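Long-range contacts in attachment invasion locus protein (Yersinia pestis, PDB 3QRA), which promotes the attachment of the plague bacterium to eukaryotic host cells and their invasion, as a beta-barrel protein of the bacterial outer membrane: residues Gly10-Arg15 and Thr148-Ala153; Gly46-Thr51 and Tyr72-Gly77. All blocks are in the same frame, centred on the assembly; numbering follows the deposited sequence.

Contact 1. Residues Gly10-Arg15 and Thr148-Ala153; sequences GYAQSR and TWMLGA. With C8E ((hydroxyethyloxy)tri(ethyloxy)octane), chain B; C8E ((hydroxyethyloxy)tri(ethyloxy)octane), chain G.
Tyr11 and Leu151 form a hydrogen-bonded pair between antiparallel strands whose axes come within 4.2 Å, and Gln13 repeats the pattern with Trp149. Three of these four bonds are nearly straight; the bond from Tyr11 N to Leu151 O is more bent, 134° at the hydrogen, and its donor sits above the carbonyl plane. Beside it the non-hydrogen-bonded pair Gly10 and Gly152 draws in until the two CA atoms are 3.4 Å apart, a spacing possible because neither residue has a side chain. Through this pairing the first strand of the eight-stranded outer-membrane barrel meets the last and closes the cylinder. Tyr11, Gln13, Trp149 and Leu151 point outward, where detergent covers the wall. Atom C6 of one C8E chain lies 3.5 Å above the plane of the Tyr11 ring, over its centre, while Leu151 O faces the ring edge, 3.7 Å from Tyr11 CD2. On the inner face Ala12 CB packs against CG of Met150. Farther along, Ser14 OG and Thr148 OG1 share a 2.7 Å hydrogen bond; both oxygens stand anti to their own carbonyl carbons (chi1 -61° and -56°), which turns them to each other inside the barrel.

Contact 2. Residues Gly46-Thr51 and Tyr72-Gly77; sequences GSFAQT and YSVTAG. With C8E ((hydroxyethyloxy)tri(ethyloxy)octane), chain E; C8E ((hydroxyethyloxy)tri(ethyloxy)octane), chain F.
Phe48 and Val74 face each other as a non-hydrogen-bonded pair on the lipid-facing side of the Ail barrel, in neighbouring antiparallel strands of its up-and-down meander. Two hydrogen-bonded pairs, Ser47 with Thr75 and Ala49 with Ser73, flank them. From CB the Phe48 side chain leaves with CG anti to the backbone N (chi1 167°), which swings the ring across toward 72-77. CB and CG pass the carbonyl oxygen of Ser73; CD1 comes within 3.5 Å of that same Ser73 O and meets Val74 CG2, which lies near the ring plane at its edge. CE1 reaches Tyr72 CB at 4.1 Å, while CE2 and CZ rest on the alkyl chain of a detergent molecule, CZ being 3.7 Å from its C5. The same detergent carries on over one face of the Tyr72 ring, its C7 offset toward the rim. On the inward face Ser47, Ser73 and Thr75 surround a water, and protein partners also hold two of these hydroxyls: Asn31 bonds to Ser47 OG and Glu137 to Ser73 OG. The water stands 2.7 Å from Ser47 OG and 2.8 Å from Thr75 OG1, and donates to Ser73 OG at 3.0 Å.

Contact 1 joins the two ends of the barrel sheet, whereas contact 2 pairs the consecutive strands 42-53 and 66-81; their centres are 11 Å apart. Inside the barrel they touch directly. Ser14 OG lies 2.8 Å from Thr51 OG1, a probable hydrogen bond that extends the hydroxyl pair of contact 1 to the neighbouring contact. Ala12 CB packs on Thr51 CG2 at 3.7 Å, and the methyl CE of Met150 reaches Ala49 CB, also at 3.7 Å. Glu137 is near both, touched by Met150 and hydrogen-bonded to Ser73. On the outside each contact carries its own detergent molecules, consistent with a wall that lies in the membrane.

Contact 1. Residues Gly10-Arg15 and Thr148-Ala153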
loop_
_atom_site.group_PDB
_atom_site.type_symbol
_atom_site.label_atom_id
_atom_site.label_comp_id
_atom_site.label_asym_id
_atom_site.label_seq_id
_atom_site.Cartn_x
_atom_site.Cartn_y
_atom_site.Cartn_z
ATOM N N GLY A 10 -8.981 -1.780 2.722
ATOM C CA GLY A 10 -8.244 -2.871 3.324
ATOM C C GLY A 10 -7.180 -2.453 4.310
ATOM O O GLY A 10 -6.809 -1.279 4.399
ATOM N N TYR A 11 -6.695 -3.447 5.043
ATOM C CA TYR A 11 -5.572 -3.292 5.948
ATOM C C TYR A 11 -4.312 -3.106 5.128
ATOM O O TYR A 11 -4.164 -3.705 4.048
ATOM C CB TYR A 11 -5.407 -4.554 6.785
ATOM C CG TYR A 11 -6.593 -4.911 7.645
ATOM C CD1 TYR A 11 -6.744 -4.356 8.912
ATOM C CD2 TYR A 11 -7.548 -5.827 7.203
ATOM C CE1 TYR A 11 -7.817 -4.691 9.712
ATOM C CE2 TYR A 11 -8.629 -6.164 7.992
ATOM C CZ TYR A 11 -8.757 -5.591 9.243
ATOM O OH TYR A 11 -9.821 -5.923 10.034
ATOM N N ALA A 12 -3.422 -2.254 5.625
ATOM C CA ALA A 12 -2.062 -2.197 5.088
ATOM C C ALA A 12 -1.054 -2.333 6.229
ATOM O O ALA A 12 -1.248 -1.775 7.310
ATOM C CB ALA A 12 -1.849 -0.899 4.317
ATOM N N GLN A 13 0.016 -3.092 6.008
ATOM C CA GLN A 13 1.042 -3.223 7.033
ATOM C C GLN A 13 2.400 -3.185 6.344
ATOM O O GLN A 13 2.608 -3.874 5.344
ATOM C CB GLN A 13 0.876 -4.531 7.803
ATOM C CG GLN A 13 1.950 -4.751 8.858
ATOM C CD GLN A 13 1.385 -5.253 10.173
ATOM O OE1 GLN A 13 1.919 -4.952 11.240
ATOM N NE2 GLN A 13 0.312 -6.035 10.102
ATOM N N SER A 14 3.296 -2.353 6.854
ATOM C CA SER A 14 4.624 -2.207 6.265
ATOM C C SER A 14 5.699 -2.824 7.154
ATOM O O SER A 14 5.554 -2.896 8.380
ATOM C CB SER A 14 4.968 -0.725 6.034
ATOM O OG SER A 14 4.066 -0.080 5.153
ATOM N N ARG A 15 6.759 -3.296 6.504
ATOM C CA ARG A 15 8.029 -3.598 7.130
ATOM C C ARG A 15 9.002 -2.550 6.609
ATOM O O ARG A 15 8.991 -2.227 5.425
ATOM C CB ARG A 15 8.514 -4.991 6.727
ATOM C CG ARG A 15 7.705 -6.149 7.323
ATOM C CD ARG A 15 8.409 -7.480 7.050
ATOM N NE ARG A 15 7.747 -8.602 7.708
ATOM N N THR A 148 5.193 -3.192 1.758
ATOM C CA THR A 148 3.849 -3.052 2.309
ATOM C C THR A 148 2.900 -4.106 1.752
ATOM O O THR A 148 2.749 -4.238 0.540
ATOM C CB THR A 148 3.275 -1.639 2.029
ATOM O OG1 THR A 148 4.172 -0.643 2.549
ATOM C CG2 THR A 148 1.859 -1.475 2.660
ATOM N N TRP A 149 2.264 -4.847 2.651
ATOM C CA TRP A 149 1.239 -5.810 2.276
ATOM C C TRP A 149 -0.134 -5.215 2.517
ATOM O O TRP A 149 -0.332 -4.453 3.460
ATOM C CB TRP A 149 1.383 -7.104 3.073
ATOM C CG TRP A 149 2.494 -7.993 2.561
ATOM C CD1 TRP A 149 3.766 -8.075 3.034
ATOM C CD2 TRP A 149 2.408 -8.912 1.465
ATOM N NE1 TRP A 149 4.482 -9.004 2.306
ATOM C CE2 TRP A 149 3.667 -9.530 1.337
ATOM C CE3 TRP A 149 1.382 -9.274 0.579
ATOM C CZ2 TRP A 149 3.933 -10.491 0.354
ATOM C CZ3 TRP A 149 1.647 -10.232 -0.396
ATOM C CH2 TRP A 149 2.911 -10.828 -0.498
ATOM N N MET A 150 -1.069 -5.576 1.645
ATOM C CA MET A 150 -2.410 -5.009 1.674
ATOM C C MET A 150 -3.415 -6.117 1.478
ATOM O O MET A 150 -3.229 -6.984 0.618
ATOM C CB MET A 150 -2.562 -3.969 0.560
ATOM C CG MET A 150 -1.551 -2.807 0.674
ATOM S SD MET A 150 -1.599 -1.724 -0.767
ATOM C CE MET A 150 0.087 -1.091 -0.716
ATOM N N LEU A 151 -4.487 -6.070 2.271
ATOM C CA LEU A 151 -5.562 -7.055 2.161
ATOM C C LEU A 151 -6.890 -6.361 2.424
ATOM O O LEU A 151 -7.116 -5.849 3.518
ATOM C CB LEU A 151 -5.367 -8.179 3.172
ATOM C CG LEU A 151 -6.506 -9.204 3.278
ATOM C CD1 LEU A 151 -6.666 -9.983 1.976
ATOM C CD2 LEU A 151 -6.262 -10.159 4.445
ATOM N N GLY A 152 -7.766 -6.355 1.426
ATOM C CA GLY A 152 -8.988 -5.581 1.498
ATOM C C GLY A 152 -10.177 -6.264 0.858
ATOM O O GLY A 152 -10.088 -7.386 0.371
ATOM N N ALA A 153 -11.307 -5.578 0.885
ATOM C CA ALA A 153 -12.542 -6.131 0.354
ATOM C C ALA A 153 -13.476 -4.998 -0.018
ATOM O O ALA A 153 -13.321 -3.857 0.441
ATOM C CB ALA A 153 -13.214 -7.069 1.373
HETATM C C1 C8E B . -14.785 2.668 1.163
HETATM C C2 C8E B . -15.344 1.596 0.234
HETATM C C3 C8E B . -15.090 0.197 0.785
HETATM C C4 C8E B . -16.366 -0.636 0.816
HETATM C C5 C8E B . -16.665 -1.146 2.225
HETATM C C6 C8E B . -16.370 -2.639 2.303
HETATM C C7 C8E B . -16.103 -3.089 3.736
HETATM C C8 C8E B . -15.181 -4.304 3.767
HETATM O O9 C8E B . -14.161 -4.055 4.709
HETATM C C10 C8E B . -13.298 -5.150 4.929
HETATM C C11 C8E B . -11.884 -4.598 4.841
HETATM O O12 C8E B . -10.950 -5.597 5.178
HETATM C C13 C8E B . -11.013 -6.673 4.290
HETATM C C14 C8E B . -10.523 -7.938 4.966
HETATM O O15 C8E B . -10.304 -8.902 3.959
HETATM C C16 C8E B . -11.492 -9.573 3.596
HETATM C C17 C8E B . -12.078 -10.308 4.793
HETATM C C1 C8E G . -2.373 -6.889 5.641
HETATM C C2 C8E G . -2.539 -6.960 7.160
HETATM C C3 C8E G . -3.882 -7.576 7.539
HETATM C C4 C8E G . -3.924 -8.019 9.000
HETATM C C5 C8E G . -5.348 -8.361 9.433
HETATM C C6 C8E G . -5.827 -7.477 10.581
HETATM C C7 C8E G . -6.398 -8.320 11.717
HETATM C C8 C8E G . -6.737 -7.470 12.936
#

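Contact 2. Residues Gly46-Thr51 and Tyr72-Gly77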
loop_
_atom_site.group_PDB
_atom_site.type_symbol
_atom_site.label_atom_id
_atom_site.label_comp_id
_atom_site.label_asym_id
_atom_site.label_seq_id
_atom_site.Cartn_x
_atom_site.Cartn_y
_atom_site.Cartn_z
ATOM N N GLY A 46 -6.193 1.716 -9.498
ATOM C CA GLY A 46 -5.493 2.764 -8.785
ATOM C C GLY A 46 -5.506 2.398 -7.314
ATOM O O GLY A 46 -6.457 1.777 -6.831
ATOM N N SER A 47 -4.456 2.798 -6.605
ATOM C CA SER A 47 -4.273 2.432 -5.208
ATOM C C SER A 47 -3.720 3.612 -4.411
ATOM O O SER A 47 -2.789 4.300 -4.855
ATOM C CB SER A 47 -3.295 1.250 -5.104
ATOM O OG SER A 47 -2.972 0.963 -3.751
ATOM N N PHE A 48 -4.307 3.837 -3.241
ATOM C CA PHE A 48 -3.739 4.745 -2.250
ATOM C C PHE A 48 -3.493 3.937 -0.998
ATOM O O PHE A 48 -4.387 3.218 -0.536
ATOM C CB PHE A 48 -4.684 5.908 -1.890
ATOM C CG PHE A 48 -4.239 6.659 -0.654
ATOM C CD1 PHE A 48 -3.254 7.632 -0.736
ATOM C CD2 PHE A 48 -4.759 6.338 0.592
ATOM C CE1 PHE A 48 -2.814 8.299 0.412
ATOM C CE2 PHE A 48 -4.324 7.002 1.740
ATOM C CZ PHE A 48 -3.352 7.981 1.641
ATOM N N ALA A 49 -2.296 4.066 -0.439
ATOM C CA ALA A 49 -1.978 3.377 0.808
ATOM C C ALA A 49 -1.346 4.333 1.804
ATOM O O ALA A 49 -0.626 5.265 1.434
ATOM C CB ALA A 49 -1.036 2.177 0.544
ATOM N N GLN A 50 -1.619 4.100 3.078
ATOM C CA GLN A 50 -0.927 4.835 4.116
ATOM C C GLN A 50 -0.664 3.898 5.273
ATOM O O GLN A 50 -1.526 3.113 5.641
ATOM C CB GLN A 50 -1.738 6.062 4.547
ATOM C CG GLN A 50 -2.628 5.863 5.754
ATOM C CD GLN A 50 -3.017 7.184 6.404
ATOM O OE1 GLN A 50 -3.111 8.215 5.730
ATOM N NE2 GLN A 50 -3.209 7.166 7.723
ATOM N N THR A 51 0.553 3.946 5.813
ATOM C CA THR A 51 0.875 3.247 7.050
ATOM C C THR A 51 1.639 4.189 7.970
ATOM O O THR A 51 2.235 5.170 7.530
ATOM C CB THR A 51 1.721 1.973 6.820
ATOM O OG1 THR A 51 2.960 2.324 6.187
ATOM C CG2 THR A 51 0.962 0.954 5.967
ATOM N N TYR A 72 3.107 6.945 2.681
ATOM C CA TYR A 72 2.028 6.764 1.805
ATOM C C TYR A 72 2.379 6.683 0.344
ATOM O O TYR A 72 3.457 7.010 -0.048
ATOM C CB TYR A 72 0.971 7.763 2.004
ATOM C CG TYR A 72 1.351 9.141 1.806
ATOM C CD1 TYR A 72 1.822 9.897 2.859
ATOM C CD2 TYR A 72 1.154 9.743 0.582
ATOM C CE1 TYR A 72 2.153 11.207 2.664
ATOM C CE2 TYR A 72 1.458 11.062 0.359
ATOM C CZ TYR A 72 1.963 11.818 1.395
ATOM O OH TYR A 72 2.268 13.153 1.154
ATOM N N SER A 73 1.424 6.184 -0.406
ATOM C CA SER A 73 1.749 5.912 -1.793
ATOM C C SER A 73 0.518 6.046 -2.664
ATOM O O SER A 73 -0.614 5.828 -2.212
ATOM C CB SER A 73 2.357 4.515 -1.943
ATOM O OG SER A 73 1.404 3.492 -1.692
ATOM N N VAL A 74 0.759 6.421 -3.916
ATOM C CA VAL A 74 -0.290 6.448 -4.923
ATOM C C VAL A 74 0.290 5.691 -6.104
ATOM O O VAL A 74 1.364 6.044 -6.616
ATOM C CB VAL A 74 -0.682 7.876 -5.335
ATOM C CG1 VAL A 74 -1.675 7.848 -6.511
ATOM C CG2 VAL A 74 -1.313 8.606 -4.164
ATOM N N THR A 75 -0.381 4.612 -6.498
ATOM C CA THR A 75 0.125 3.771 -7.590
ATOM C C THR A 75 -1.006 3.389 -8.542
ATOM O O THR A 75 -2.176 3.463 -8.193
ATOM C CB THR A 75 0.805 2.471 -7.074
ATOM O OG1 THR A 75 -0.134 1.718 -6.306
ATOM C CG2 THR A 75 2.050 2.773 -6.207
ATOM N N ALA A 76 -0.662 2.980 -9.754
ATOM C CA ALA A 76 -1.689 2.616 -10.724
ATOM C C ALA A 76 -1.113 1.672 -11.747
ATOM O O ALA A 76 0.105 1.589 -11.912
ATOM C CB ALA A 76 -2.247 3.860 -11.415
ATOM N N GLY A 77 -1.987 0.958 -12.449
ATOM C CA GLY A 77 -1.501 0.078 -13.494
ATOM C C GLY A 77 -2.568 -0.808 -14.093
ATOM O O GLY A 77 -3.736 -0.730 -13.700
HETATM C C1 C8E E . -8.744 4.735 -4.906
HETATM C C2 C8E E . -7.300 5.165 -5.127
HETATM C C3 C8E E . -7.091 5.604 -6.568
HETATM C C4 C8E E . -6.002 6.662 -6.672
HETATM C C5 C8E E . -5.037 6.331 -7.804
HETATM C C6 C8E E . -4.957 7.478 -8.804
HETATM C C7 C8E E . -3.792 7.281 -9.765
HETATM C C8 C8E E . -3.877 8.249 -10.940
HETATM C C1 C8E F . -7.941 9.392 2.117
HETATM C C2 C8E F . -6.764 9.624 3.057
HETATM C C3 C8E F . -5.850 10.722 2.528
HETATM C C4 C8E F . -5.050 11.372 3.652
HETATM C C5 C8E F . -3.554 11.283 3.372
HETATM C C6 C8E F . -2.907 12.661 3.444
HETATM C C7 C8E F . -1.400 12.562 3.654
HETATM C C8 C8E F . -0.755 13.941 3.574
HETATM O O9 C8E F . 0.406 13.972 4.373
HETATM O O HOH W 1 -0.459 2.009 -3.558
#